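PDB 4R0M: McyG protein from Microcystis aeruginosa PCC 7806, which binds phenylalanyl-adenylate in its adenylation domain and, as part of microcystin synthetase, probably activates an aromatic substrate for loading onto its own peptidyl carrier domain. Local coordinates for residues P169-Q174 with L194-I199; K65-G70 with G93-V98; I484-E489 with V518-R523; E451-I456 with T467-V472; T25-N30 with S47-Y52. All blocks are in the same frame, centred on the assembly; numbering follows the deposited sequence.

Contact 1 (P169-Q174 with L194-I199); sequences PILDPQ and LTHHNI
Pro173 and His196 meet where the loop 169-174 passes the start of helix 196-210, an N-terminus closed by a capping box between Thr195 and Asn198. The loop leads into the hairpin of strands 176-182 and 190-195, whose connection corresponds to the phosphate-binding loop of ANL adenylate-forming enzymes, and the contact thus ties the entry of that hairpin to its exit. Pro173 CB stands 4.1 Å from His196 CB, and the proline carbonyl oxygen lies at the edge of the imidazole, in its plane. The histidine ring reaches back along the loop, where its CD2 comes to 3.5 Å from Asp172 O. Leu171 crosses this side chain at about a right angle, with CD1 4.0 Å from His196 CE1. The ring's ND1 is held from outside, hydrogen-bonded to Leu19 N.

His197 leaves the helix in another direction. With its CG anti to the backbone N (chi1 -168°), it runs alongside Gln174, the two side chains pointing the same way and their amide and ring planes standing 73° apart. A bend in the glutamine chain brings OE1 to 3.6 Å from His197 CB, and Trp16 stacks on the imidazole. Thr195 CG2 packs against the Gln174 carbonyl, while Asp172 OD1 accepts from Gln174 N in an Asx turn at 2.9 Å. The first-turn amide His197 N, which has no helical carbonyl to bond, donates to Pro173 O at 2.9 Å with an N-H...O angle of 155°.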
# COMPACT_ATOMS: atom_id res chain seq x y z
N PRO A 169 -1.73 30.57 5.00
CA PRO A 169 -2.29 30.95 3.69
C PRO A 169 -3.66 30.33 3.45
O PRO A 169 -3.93 29.22 3.91
CB PRO A 169 -1.27 30.38 2.70
CG PRO A 169 -0.64 29.23 3.41
CD PRO A 169 -0.58 29.65 4.85
N ILE A 170 -4.51 31.05 2.73
CA ILE A 170 -5.80 30.52 2.29
C ILE A 170 -5.59 29.84 0.95
O ILE A 170 -5.10 30.46 0.00
CB ILE A 170 -6.90 31.60 2.20
CG1 ILE A 170 -6.94 32.44 3.48
CG2 ILE A 170 -8.26 30.96 1.92
CD1 ILE A 170 -7.77 33.71 3.38
N LEU A 171 -5.95 28.56 0.87
CA LEU A 171 -5.61 27.74 -0.29
C LEU A 171 -6.82 27.35 -1.12
O LEU A 171 -7.95 27.26 -0.61
CB LEU A 171 -4.86 26.48 0.16
CG LEU A 171 -3.62 26.66 1.05
CD1 LEU A 171 -3.32 25.38 1.81
CD2 LEU A 171 -2.41 27.12 0.23
N ASP A 172 -6.58 27.12 -2.41
CA ASP A 172 -7.59 26.56 -3.30
C ASP A 172 -7.59 25.05 -3.11
O ASP A 172 -6.55 24.40 -3.25
CB ASP A 172 -7.24 26.90 -4.75
CG ASP A 172 -8.40 26.69 -5.71
OD1 ASP A 172 -9.18 25.73 -5.54
OD2 ASP A 172 -8.53 27.50 -6.65
N PRO A 173 -8.76 24.47 -2.77
CA PRO A 173 -8.86 23.01 -2.63
C PRO A 173 -8.56 22.26 -3.94
O PRO A 173 -8.29 21.05 -3.90
CB PRO A 173 -10.31 22.78 -2.19
CG PRO A 173 -11.03 24.04 -2.53
CD PRO A 173 -10.02 25.14 -2.39
N GLN A 174 -8.61 22.96 -5.07
CA GLN A 174 -8.28 22.38 -6.38
C GLN A 174 -6.78 22.41 -6.69
O GLN A 174 -6.34 21.85 -7.69
CB GLN A 174 -9.07 23.08 -7.50
CG GLN A 174 -10.57 22.82 -7.50
CD GLN A 174 -10.95 21.46 -8.05
OE1 GLN A 174 -10.49 20.42 -7.56
NE2 GLN A 174 -11.81 21.45 -9.06
N LEU A 194 -2.35 14.79 -6.13
CA LEU A 194 -3.58 14.75 -5.35
C LEU A 194 -3.91 16.11 -4.75
O LEU A 194 -3.11 16.69 -4.01
CB LEU A 194 -3.52 13.67 -4.26
CG LEU A 194 -3.31 12.21 -4.70
CD1 LEU A 194 -3.20 11.31 -3.48
CD2 LEU A 194 -4.43 11.73 -5.61
N THR A 195 -5.09 16.61 -5.09
CA THR A 195 -5.57 17.89 -4.59
C THR A 195 -6.25 17.68 -3.24
O THR A 195 -6.54 16.53 -2.85
CB THR A 195 -6.57 18.53 -5.57
OG1 THR A 195 -7.72 17.69 -5.71
CG2 THR A 195 -5.93 18.73 -6.94
N HIS A 196 -6.50 18.77 -2.52
CA HIS A 196 -7.32 18.74 -1.30
C HIS A 196 -8.65 18.13 -1.60
O HIS A 196 -9.15 17.28 -0.86
CB HIS A 196 -7.54 20.14 -0.74
CG HIS A 196 -6.27 20.91 -0.47
ND1 HIS A 196 -5.70 20.95 0.75
CD2 HIS A 196 -5.48 21.69 -1.30
CE1 HIS A 196 -4.59 21.71 0.69
NE2 HIS A 196 -4.46 22.17 -0.56
N HIS A 197 -9.24 18.56 -2.71
CA HIS A 197 -10.56 18.10 -3.14
C HIS A 197 -10.58 16.64 -3.46
O HIS A 197 -11.56 15.96 -3.16
CB HIS A 197 -11.07 18.93 -4.32
CG HIS A 197 -12.53 18.70 -4.63
ND1 HIS A 197 -13.52 19.07 -3.78
CD2 HIS A 197 -13.16 18.14 -5.74
CE1 HIS A 197 -14.71 18.75 -4.32
NE2 HIS A 197 -14.49 18.18 -5.52
N ASN A 198 -9.50 16.13 -4.07
CA ASN A 198 -9.32 14.69 -4.29
C ASN A 198 -9.41 13.91 -2.99
O ASN A 198 -10.22 13.00 -2.85
CB ASN A 198 -7.97 14.38 -4.96
CG ASN A 198 -7.92 14.74 -6.44
OD1 ASN A 198 -6.88 15.14 -6.96
ND2 ASN A 198 -9.05 14.59 -7.13
N ILE A 199 -8.57 14.30 -2.03
CA ILE A 199 -8.44 13.61 -0.75
C ILE A 199 -9.73 13.67 0.08
O ILE A 199 -10.22 12.64 0.56
CB ILE A 199 -7.23 14.15 0.05
CG1 ILE A 199 -5.92 13.88 -0.70
CG2 ILE A 199 -7.18 13.55 1.45
CD1 ILE A 199 -4.77 14.78 -0.32

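Contact 2 (K65-G70 with G93-V98); sequences KGIKLG and GGIIPV
Gly70 and Gly94 join the two segments through one backbone bond, Gly70 N to Gly94 O at 2.9 Å, the touching parts running 71° apart. The bond is nearly straight, 166° at the hydrogen, although the donor sits well above the plane of the carbonyl. Gly94 ends the preceding helix with positive phi in a Schellman motif, and Gly66 does the same for helix 48-64. At Gly94 the backbone lies so close under Leu69, with Gly94 CA 4.3 Å from Leu69 CG, that the leucine takes up the space into which a CB would point.

Leu69 has its CG anti to the backbone N (chi1 -171°), which lays the branch against the helix end: CD1 is 3.9 Å from Gly93 O. The same side chain also touches Pro169 and Leu171. Beside it, Ile67 and Ile95 cross at about a right angle. Here the CG2 methyl of Ile67 makes the contact, 3.8 Å from Ile95 CD1, while the longer branch leads away from the 93-98 segment. Ile95 in turn passes its CG1 under the loop backbone, 3.6 Å from Lys68 O. Val73 touches both isoleucines and joins them to the strand that follows the loop. Further along, Ile96 CD1 reaches 4.0 Å from Gly70 O, and the Ile96 backbone bonds to His71 and Val73. The two turns thus prepare adjacent strands of a parallel sheet, as in a beta-alpha-beta crossover: strand 72-76, helix 80-93 and strand 96-99, within the adenylation domain.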
# COMPACT_ATOMS: atom_id res chain seq x y z
N LYS A 65 14.22 28.34 5.99
CA LYS A 65 15.20 27.71 5.10
C LYS A 65 14.97 28.11 3.64
O LYS A 65 15.71 27.67 2.75
CB LYS A 65 15.20 26.18 5.26
CG LYS A 65 15.62 25.68 6.63
CD LYS A 65 17.11 25.84 6.88
CE LYS A 65 17.41 25.84 8.37
NZ LYS A 65 18.87 25.73 8.66
N GLY A 66 13.96 28.93 3.39
CA GLY A 66 13.69 29.46 2.05
C GLY A 66 12.67 28.67 1.25
O GLY A 66 12.48 28.93 0.06
N ILE A 67 12.01 27.71 1.88
CA ILE A 67 10.99 26.90 1.22
C ILE A 67 9.67 27.67 1.21
O ILE A 67 9.12 27.99 2.27
CB ILE A 67 10.81 25.51 1.88
CG1 ILE A 67 12.16 24.77 1.97
CG2 ILE A 67 9.77 24.69 1.14
CD1 ILE A 67 12.87 24.54 0.65
N LYS A 68 9.17 27.95 0.02
CA LYS A 68 8.00 28.80 -0.16
C LYS A 68 6.77 28.01 -0.60
O LYS A 68 6.86 26.83 -0.93
CB LYS A 68 8.30 29.93 -1.16
CG LYS A 68 9.44 30.84 -0.73
CD LYS A 68 9.63 32.01 -1.69
CE LYS A 68 10.33 31.60 -2.98
NZ LYS A 68 10.44 32.74 -3.93
N LEU A 69 5.62 28.69 -0.61
CA LEU A 69 4.36 28.12 -1.07
C LEU A 69 4.51 27.61 -2.50
O LEU A 69 5.12 28.27 -3.34
CB LEU A 69 3.24 29.16 -0.98
CG LEU A 69 1.79 28.74 -1.20
CD1 LEU A 69 0.86 29.54 -0.31
CD2 LEU A 69 1.38 28.87 -2.66
N GLY A 70 3.96 26.43 -2.77
CA GLY A 70 4.03 25.84 -4.11
C GLY A 70 5.26 24.99 -4.37
O GLY A 70 5.27 24.19 -5.31
N GLY A 93 1.19 25.07 5.10
CA GLY A 93 1.92 26.14 4.42
C GLY A 93 1.76 26.18 2.91
O GLY A 93 2.33 27.05 2.25
N GLY A 94 0.99 25.25 2.36
CA GLY A 94 0.84 25.13 0.91
C GLY A 94 2.10 24.62 0.23
O GLY A 94 2.29 24.84 -0.97
N ILE A 95 2.96 23.97 1.00
CA ILE A 95 4.15 23.29 0.47
C ILE A 95 3.74 21.85 0.17
O ILE A 95 3.06 21.22 0.99
CB ILE A 95 5.32 23.32 1.48
CG1 ILE A 95 5.75 24.76 1.77
CG2 ILE A 95 6.50 22.50 0.97
CD1 ILE A 95 6.51 24.93 3.07
N ILE A 96 4.12 21.34 -0.99
CA ILE A 96 3.73 19.99 -1.40
C ILE A 96 4.74 18.96 -0.88
O ILE A 96 5.88 18.92 -1.34
CB ILE A 96 3.55 19.88 -2.93
CG1 ILE A 96 2.48 20.87 -3.42
CG2 ILE A 96 3.19 18.46 -3.33
CD1 ILE A 96 2.59 21.25 -4.88
N PRO A 97 4.31 18.11 0.08
CA PRO A 97 5.18 17.05 0.56
C PRO A 97 5.25 15.91 -0.46
O PRO A 97 4.25 15.58 -1.10
CB PRO A 97 4.50 16.58 1.84
CG PRO A 97 3.05 16.87 1.62
CD PRO A 97 2.97 18.05 0.70
N VAL A 98 6.44 15.32 -0.61
CA VAL A 98 6.64 14.20 -1.52
C VAL A 98 7.22 13.03 -0.71
O VAL A 98 8.44 12.86 -0.65
CB VAL A 98 7.54 14.57 -2.72
CG1 VAL A 98 7.59 13.43 -3.73
CG2 VAL A 98 7.03 15.84 -3.39

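Contact 3 (I484-E489 with V518-R523); sequences ITFSPE and VIPLER
The ring of Phe486 lies over Pro520, whose CA makes a CH-pi contact with one face, 4.1 Å from the ring centroid and 28° off its normal. Obliquely to the ring come the CG1 methyl of Val518, 3.7 Å from Phe486 CE1, and the carbonyl oxygen of Ile519. Phe486 CG takes the crowded position between backbone N and carbonyl carbon (chi1 79°), and this turns the ring across the neighbouring strand. Val499 and Ile503 of helix 498-511 also touch the ring. A serine in place of Phe486 would probably leave Pro520 CA without its aromatic cover and open a gap between Pro520 and those two helix residues.

Strands 479-486 and 517-520 run parallel and, with helix 498-511 between them, form a beta-alpha-beta unit. Ile519 is bonded through both its N-H and its C=O, N donating to Ile484 O at 3.0 Å and O accepting from Phe486 N at 3.2 Å. Thr485 and Ile519 lie side by side on the sheet face away from Phe486, near helix 536-545. Next along the chain, Ser487 OG donates to Leu521 O at 2.9 Å, nearly along the C=O axis, and Arg523 CG packs 3.3 Å from that hydroxyl oxygen.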
# COMPACT_ATOMS: atom_id res chain seq x y z
N ILE A 484 8.11 -19.73 -10.68
CA ILE A 484 7.77 -19.52 -9.29
C ILE A 484 9.02 -19.12 -8.50
O ILE A 484 10.02 -19.83 -8.50
CB ILE A 484 7.10 -20.77 -8.68
CG1 ILE A 484 5.64 -20.85 -9.15
CG2 ILE A 484 7.17 -20.75 -7.16
CD1 ILE A 484 5.00 -22.21 -8.99
N THR A 485 8.94 -17.96 -7.85
CA THR A 485 10.00 -17.50 -6.96
C THR A 485 9.47 -17.46 -5.54
O THR A 485 8.30 -17.16 -5.32
CB THR A 485 10.52 -16.10 -7.35
OG1 THR A 485 9.42 -15.19 -7.41
CG2 THR A 485 11.22 -16.15 -8.71
N PHE A 486 10.33 -17.78 -4.58
CA PHE A 486 9.95 -17.85 -3.18
C PHE A 486 11.16 -17.61 -2.29
O PHE A 486 12.30 -17.56 -2.77
CB PHE A 486 9.32 -19.21 -2.87
CG PHE A 486 10.32 -20.32 -2.69
CD1 PHE A 486 10.93 -20.92 -3.78
CD2 PHE A 486 10.65 -20.77 -1.41
CE1 PHE A 486 11.85 -21.94 -3.61
CE2 PHE A 486 11.58 -21.78 -1.23
CZ PHE A 486 12.18 -22.37 -2.34
N SER A 487 10.92 -17.45 -0.99
CA SER A 487 11.98 -17.39 -0.00
C SER A 487 11.80 -18.52 1.00
O SER A 487 10.67 -18.77 1.45
CB SER A 487 11.98 -16.03 0.71
OG SER A 487 13.09 -15.91 1.57
N PRO A 488 12.89 -19.23 1.34
CA PRO A 488 12.80 -20.37 2.25
C PRO A 488 12.58 -19.96 3.70
O PRO A 488 13.13 -18.95 4.15
CB PRO A 488 14.17 -21.06 2.11
CG PRO A 488 14.85 -20.40 0.95
CD PRO A 488 14.27 -19.02 0.87
N GLU A 489 11.76 -20.73 4.41
CA GLU A 489 11.51 -20.50 5.83
C GLU A 489 12.57 -21.20 6.69
O GLU A 489 12.52 -21.15 7.92
CB GLU A 489 10.10 -20.99 6.21
CG GLU A 489 9.51 -20.31 7.44
CD GLU A 489 8.01 -20.50 7.54
OE1 GLU A 489 7.54 -21.66 7.47
OE2 GLU A 489 7.30 -19.49 7.70
N VAL A 518 11.77 -23.09 -10.31
CA VAL A 518 11.44 -22.69 -8.95
C VAL A 518 12.71 -22.17 -8.28
O VAL A 518 13.62 -22.94 -7.97
CB VAL A 518 10.83 -23.85 -8.12
CG1 VAL A 518 10.46 -23.38 -6.73
CG2 VAL A 518 9.61 -24.44 -8.82
N ILE A 519 12.75 -20.86 -8.06
CA ILE A 519 13.97 -20.19 -7.59
C ILE A 519 13.84 -19.66 -6.16
O ILE A 519 13.04 -18.77 -5.89
CB ILE A 519 14.37 -19.02 -8.52
CG1 ILE A 519 14.27 -19.44 -10.00
CG2 ILE A 519 15.77 -18.53 -8.18
CD1 ILE A 519 13.92 -18.31 -10.94
N PRO A 520 14.64 -20.23 -5.23
CA PRO A 520 14.76 -19.71 -3.87
C PRO A 520 15.46 -18.35 -3.87
O PRO A 520 16.36 -18.11 -4.69
CB PRO A 520 15.65 -20.75 -3.17
CG PRO A 520 15.54 -21.98 -4.00
CD PRO A 520 15.40 -21.48 -5.40
N LEU A 521 15.04 -17.47 -2.97
CA LEU A 521 15.60 -16.14 -2.88
C LEU A 521 15.82 -15.68 -1.44
O LEU A 521 15.03 -16.00 -0.55
CB LEU A 521 14.73 -15.12 -3.62
CG LEU A 521 15.09 -14.84 -5.07
CD1 LEU A 521 13.97 -14.06 -5.75
CD2 LEU A 521 16.41 -14.07 -5.16
N GLU A 522 16.91 -14.95 -1.24
CA GLU A 522 17.17 -14.27 0.03
C GLU A 522 16.11 -13.19 0.23
O GLU A 522 15.79 -12.45 -0.71
CB GLU A 522 18.59 -13.69 0.09
CG GLU A 522 19.17 -13.22 -1.24
CD GLU A 522 19.74 -14.35 -2.08
OE1 GLU A 522 19.25 -14.56 -3.21
OE2 GLU A 522 20.68 -15.04 -1.61
N ARG A 523 15.58 -13.12 1.45
CA ARG A 523 14.47 -12.22 1.79
C ARG A 523 14.71 -10.78 1.36
O ARG A 523 13.79 -10.11 0.90
CB ARG A 523 14.18 -12.27 3.30
CG ARG A 523 13.97 -13.67 3.86
CD ARG A 523 13.54 -13.66 5.32
NE ARG A 523 14.47 -12.94 6.19
CZ ARG A 523 14.19 -11.81 6.83
NH1 ARG A 523 12.99 -11.25 6.72
NH2 ARG A 523 15.11 -11.24 7.60

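Contact 4 (E451-I456 with T467-V472); sequences ELETTI and TAAFAV
Glu453 reaches from the helix to the strand and takes the amide of Ala469: Ala469 N donates to Glu453 OE2 at 2.8 Å, with an angle of 144° at the hydrogen. The oxygen uses its anti lone pair, the one away from OE1. Beyond CG the chain is extended (chi2 151°), which carries the carboxylate to the strand, with Glu453 CG passing 3.8 Å from Ala468 CA. Two apolar contacts accompany this bond. Leu452 CB meets Ala469 CB at 4.0 Å, and Ile456 CG2 meets Thr467 CG2 at 3.9 Å.

Helix 449-457 packs across strand 468-474, an outermost strand of a three-stranded mixed sheet in what is, by family, the small C-terminal subdomain of the adenylation domain. The local axes approach to 7.6 Å at 139°. Ala468 and Phe470 bond by their backbones to strand 479-486, whereas Ala469 N turns to the helix, and the carboxylate supplies its acceptor. An alanine at Glu453 would probably leave that buried-strand amide without its acceptor and Thr467 CG2 with less to pack against.

Lys536 lies further out, in a long, weak ion pair with Glu453 OE2. Leu452 also rests on Phe511 and Ile456 on Ile484, which seat the helix against the neighbouring elements. Within the helix, Glu451 O accepts from both Thr455 N and Thr455 OG1, the hydroxyl at 2.7 Å.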
# COMPACT_ATOMS: atom_id res chain seq x y z
N GLU A 451 -3.86 -17.55 -6.53
CA GLU A 451 -4.21 -18.94 -6.22
C GLU A 451 -2.95 -19.80 -6.14
O GLU A 451 -2.75 -20.52 -5.16
CB GLU A 451 -5.13 -19.52 -7.30
CG GLU A 451 -6.59 -19.12 -7.19
CD GLU A 451 -7.43 -19.80 -8.26
OE1 GLU A 451 -7.44 -21.05 -8.32
OE2 GLU A 451 -8.09 -19.08 -9.04
N LEU A 452 -2.11 -19.70 -7.17
CA LEU A 452 -0.84 -20.41 -7.23
C LEU A 452 0.01 -20.08 -6.02
O LEU A 452 0.48 -20.98 -5.32
CB LEU A 452 -0.10 -20.08 -8.52
CG LEU A 452 -0.71 -20.61 -9.83
CD1 LEU A 452 -0.27 -19.76 -11.01
CD2 LEU A 452 -0.37 -22.07 -10.05
N GLU A 453 0.18 -18.78 -5.76
CA GLU A 453 0.96 -18.29 -4.62
C GLU A 453 0.42 -18.78 -3.28
O GLU A 453 1.19 -19.21 -2.43
CB GLU A 453 1.05 -16.77 -4.65
CG GLU A 453 2.04 -16.23 -5.66
CD GLU A 453 1.67 -14.85 -6.20
OE1 GLU A 453 0.96 -14.10 -5.50
OE2 GLU A 453 2.10 -14.53 -7.32
N THR A 454 -0.90 -18.73 -3.11
CA THR A 454 -1.54 -19.22 -1.88
C THR A 454 -1.27 -20.71 -1.70
O THR A 454 -0.90 -21.15 -0.62
CB THR A 454 -3.06 -18.95 -1.87
OG1 THR A 454 -3.31 -17.57 -2.13
CG2 THR A 454 -3.67 -19.33 -0.52
N THR A 455 -1.44 -21.47 -2.79
CA THR A 455 -1.20 -22.91 -2.79
C THR A 455 0.24 -23.24 -2.41
O THR A 455 0.49 -24.13 -1.60
CB THR A 455 -1.54 -23.53 -4.16
OG1 THR A 455 -2.85 -23.11 -4.57
CG2 THR A 455 -1.51 -25.05 -4.09
N ILE A 456 1.19 -22.49 -2.98
CA ILE A 456 2.61 -22.63 -2.65
C ILE A 456 2.86 -22.33 -1.18
O ILE A 456 3.60 -23.05 -0.50
CB ILE A 456 3.49 -21.70 -3.53
CG1 ILE A 456 3.37 -22.08 -5.00
CG2 ILE A 456 4.95 -21.75 -3.09
CD1 ILE A 456 3.60 -20.92 -5.95
N THR A 467 6.49 -14.81 -2.05
CA THR A 467 6.26 -15.73 -3.12
C THR A 467 5.66 -15.05 -4.32
O THR A 467 4.94 -14.13 -4.17
CB THR A 467 5.37 -16.87 -2.66
OG1 THR A 467 5.97 -17.49 -1.54
CG2 THR A 467 5.23 -17.86 -3.70
N ALA A 468 6.02 -15.47 -5.52
CA ALA A 468 5.48 -14.90 -6.75
C ALA A 468 5.32 -15.96 -7.84
O ALA A 468 6.12 -16.90 -7.94
CB ALA A 468 6.37 -13.77 -7.25
N ALA A 469 4.27 -15.81 -8.65
CA ALA A 469 4.04 -16.68 -9.79
C ALA A 469 3.76 -15.84 -11.03
O ALA A 469 2.86 -15.00 -11.03
CB ALA A 469 2.88 -17.63 -9.50
N PHE A 470 4.55 -16.05 -12.07
CA PHE A 470 4.40 -15.32 -13.33
C PHE A 470 4.79 -16.19 -14.53
O PHE A 470 5.47 -17.20 -14.38
CB PHE A 470 5.22 -14.02 -13.32
CG PHE A 470 6.69 -14.23 -13.08
CD1 PHE A 470 7.20 -14.28 -11.79
CD2 PHE A 470 7.57 -14.38 -14.16
CE1 PHE A 470 8.56 -14.47 -11.57
CE2 PHE A 470 8.92 -14.57 -13.94
CZ PHE A 470 9.42 -14.61 -12.65
N ALA A 471 4.34 -15.78 -15.71
CA ALA A 471 4.59 -16.52 -16.94
C ALA A 471 5.43 -15.75 -17.96
O ALA A 471 5.13 -14.59 -18.26
CB ALA A 471 3.27 -16.96 -17.57
N VAL A 472 6.48 -16.39 -18.47
CA VAL A 472 7.27 -15.84 -19.57
C VAL A 472 7.12 -16.71 -20.82
O VAL A 472 6.83 -17.91 -20.72
CB VAL A 472 8.77 -15.66 -19.22
CG1 VAL A 472 8.94 -14.99 -17.86
CG2 VAL A 472 9.53 -16.98 -19.27

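Contact 5 (T25-N30 with S47-Y52); sequences TATKHN and SYQDLY
Thr27 fits among Tyr48, Gln49 and Tyr52 at the start of helix 48-64. Its CB lies 3.5 Å from Gln49 NE2. The methyl CG2, anti to the carbonyl carbon, points at the helix backbone, 3.4 Å from Tyr48 O and 3.6 Å from Tyr52 CB. The hydroxyl OG1 turns back to its own helix and is hydrogen-bonded to Glu24 O.

Next to it, Ala26 CB sits over one face of the Tyr48 ring in a CH-pi contact, 4.3 Å from the centroid and 27° off the normal. That ring is anchored at its far end, where the hydroxyl is hydrogen-bonded to Cys242 O and Gln244 NE2. Ser47 and Asp50 form a capping box at the start of the helix: Asp50 N donates to Ser47 OG at 3.2 Å, and Ser47 OG to Asp50 OD2 at 2.6 Å.

No hydrogen bond crosses between the two segments. The hydroxyls of Thr27, Ser47 and Tyr48 find partners within their own helix or elsewhere in the chain, which implies that helices 19-27 and 48-64 are held here largely by van der Waals fit, methyl groups against a ring and backbone and the Gln49 amide against Thr27 CB.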
# COMPACT_ATOMS: atom_id res chain seq x y z
N THR A 25 -10.48 22.25 12.47
CA THR A 25 -11.72 21.68 13.01
C THR A 25 -11.42 20.59 14.05
O THR A 25 -12.10 20.50 15.08
CB THR A 25 -12.61 21.11 11.89
OG1 THR A 25 -12.90 22.14 10.93
CG2 THR A 25 -13.92 20.56 12.43
N ALA A 26 -10.40 19.79 13.78
CA ALA A 26 -10.02 18.66 14.64
C ALA A 26 -9.41 19.07 15.97
O ALA A 26 -9.52 18.34 16.96
CB ALA A 26 -9.09 17.71 13.90
N THR A 27 -8.77 20.24 16.01
CA THR A 27 -8.10 20.74 17.22
C THR A 27 -9.06 21.00 18.38
O THR A 27 -8.68 20.83 19.54
CB THR A 27 -7.31 22.04 16.95
OG1 THR A 27 -8.16 23.01 16.34
CG2 THR A 27 -6.13 21.77 16.03
N LYS A 28 -10.29 21.39 18.06
CA LYS A 28 -11.33 21.66 19.07
C LYS A 28 -11.59 20.44 19.95
O LYS A 28 -11.93 20.58 21.13
CB LYS A 28 -12.63 22.12 18.40
CG LYS A 28 -12.54 23.51 17.79
CD LYS A 28 -13.49 23.67 16.61
CE LYS A 28 -13.27 25.00 15.91
NZ LYS A 28 -14.01 25.09 14.62
N HIS A 29 -11.43 19.25 19.37
CA HIS A 29 -11.55 18.00 20.11
C HIS A 29 -10.23 17.67 20.75
O HIS A 29 -9.49 16.80 20.28
CB HIS A 29 -11.98 16.87 19.17
CG HIS A 29 -13.25 17.17 18.40
ND1 HIS A 29 -14.44 16.65 18.74
CD2 HIS A 29 -13.47 17.96 17.28
CE1 HIS A 29 -15.38 17.09 17.88
NE2 HIS A 29 -14.78 17.89 16.98
N ASN A 30 -9.91 18.38 21.83
CA ASN A 30 -8.68 18.14 22.59
C ASN A 30 -8.68 16.77 23.27
O ASN A 30 -7.70 16.37 23.91
CB ASN A 30 -8.40 19.27 23.60
CG ASN A 30 -9.65 19.73 24.33
OD1 ASN A 30 -10.49 18.92 24.74
ND2 ASN A 30 -9.78 21.04 24.52
N SER A 47 -2.31 15.07 20.87
CA SER A 47 -3.64 15.56 20.51
C SER A 47 -3.58 16.37 19.22
O SER A 47 -2.52 16.87 18.85
CB SER A 47 -4.24 16.41 21.64
OG SER A 47 -3.64 17.69 21.70
N TYR A 48 -4.72 16.49 18.54
CA TYR A 48 -4.78 17.24 17.29
C TYR A 48 -4.35 18.70 17.45
O TYR A 48 -3.81 19.30 16.52
CB TYR A 48 -6.17 17.14 16.66
CG TYR A 48 -6.48 15.79 16.07
CD1 TYR A 48 -5.63 15.21 15.13
CD2 TYR A 48 -7.62 15.08 16.45
CE1 TYR A 48 -5.90 13.97 14.58
CE2 TYR A 48 -7.90 13.84 15.91
CZ TYR A 48 -7.04 13.28 14.98
OH TYR A 48 -7.31 12.05 14.43
N GLN A 49 -4.60 19.25 18.64
CA GLN A 49 -4.12 20.58 19.02
C GLN A 49 -2.59 20.63 19.07
O GLN A 49 -1.98 21.58 18.56
CB GLN A 49 -4.73 21.01 20.36
CG GLN A 49 -4.36 22.41 20.83
CD GLN A 49 -4.85 23.50 19.88
OE1 GLN A 49 -4.05 24.13 19.19
NE2 GLN A 49 -6.16 23.72 19.85
N ASP A 50 -1.98 19.62 19.69
CA ASP A 50 -0.52 19.51 19.78
C ASP A 50 0.11 19.33 18.40
O ASP A 50 1.14 19.93 18.10
CB ASP A 50 -0.10 18.35 20.69
CG ASP A 50 -0.50 18.56 22.14
OD1 ASP A 50 -0.05 19.56 22.75
OD2 ASP A 50 -1.24 17.72 22.67
N LEU A 51 -0.51 18.49 17.57
CA LEU A 51 -0.05 18.25 16.20
C LEU A 51 -0.04 19.55 15.40
O LEU A 51 0.95 19.89 14.76
CB LEU A 51 -0.93 17.20 15.52
CG LEU A 51 -0.78 16.99 14.00
CD1 LEU A 51 0.53 16.31 13.65
CD2 LEU A 51 -1.96 16.20 13.46
N TYR A 52 -1.15 20.28 15.47
CA TYR A 52 -1.29 21.57 14.82
C TYR A 52 -0.20 22.55 15.25
O TYR A 52 0.43 23.19 14.41
CB TYR A 52 -2.69 22.15 15.08
CG TYR A 52 -2.90 23.57 14.59
CD1 TYR A 52 -3.14 23.84 13.25
CD2 TYR A 52 -2.88 24.64 15.49
CE1 TYR A 52 -3.34 25.13 12.80
CE2 TYR A 52 -3.08 25.94 15.05
CZ TYR A 52 -3.31 26.19 13.71
OH TYR A 52 -3.51 27.48 13.27

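Overall arrangement
From the N terminus, contact 5 comes first, bringing helix 19-27 against helix 48-64 after strands 33-37 and 43-47. Helix 48-64 then leads to contact 2, which closes the loop formed by strand 72-76 and helix 80-93. Contact 1 follows, closing the hairpin of strands 176-182 and 190-195; it touches contact 2 through Leu171 CD2 and Gly94 CA. On the other side of the chain's centre, about 41 and 44 Å from contact 1 between centres, contact 4 closes the turn from helix 449-457 to strand 468-474 and contact 3 the crossover through helix 498-511. They share a sheet, strands 468-474 and 479-486 being neighbours. All five lie in series; none nests or crosses.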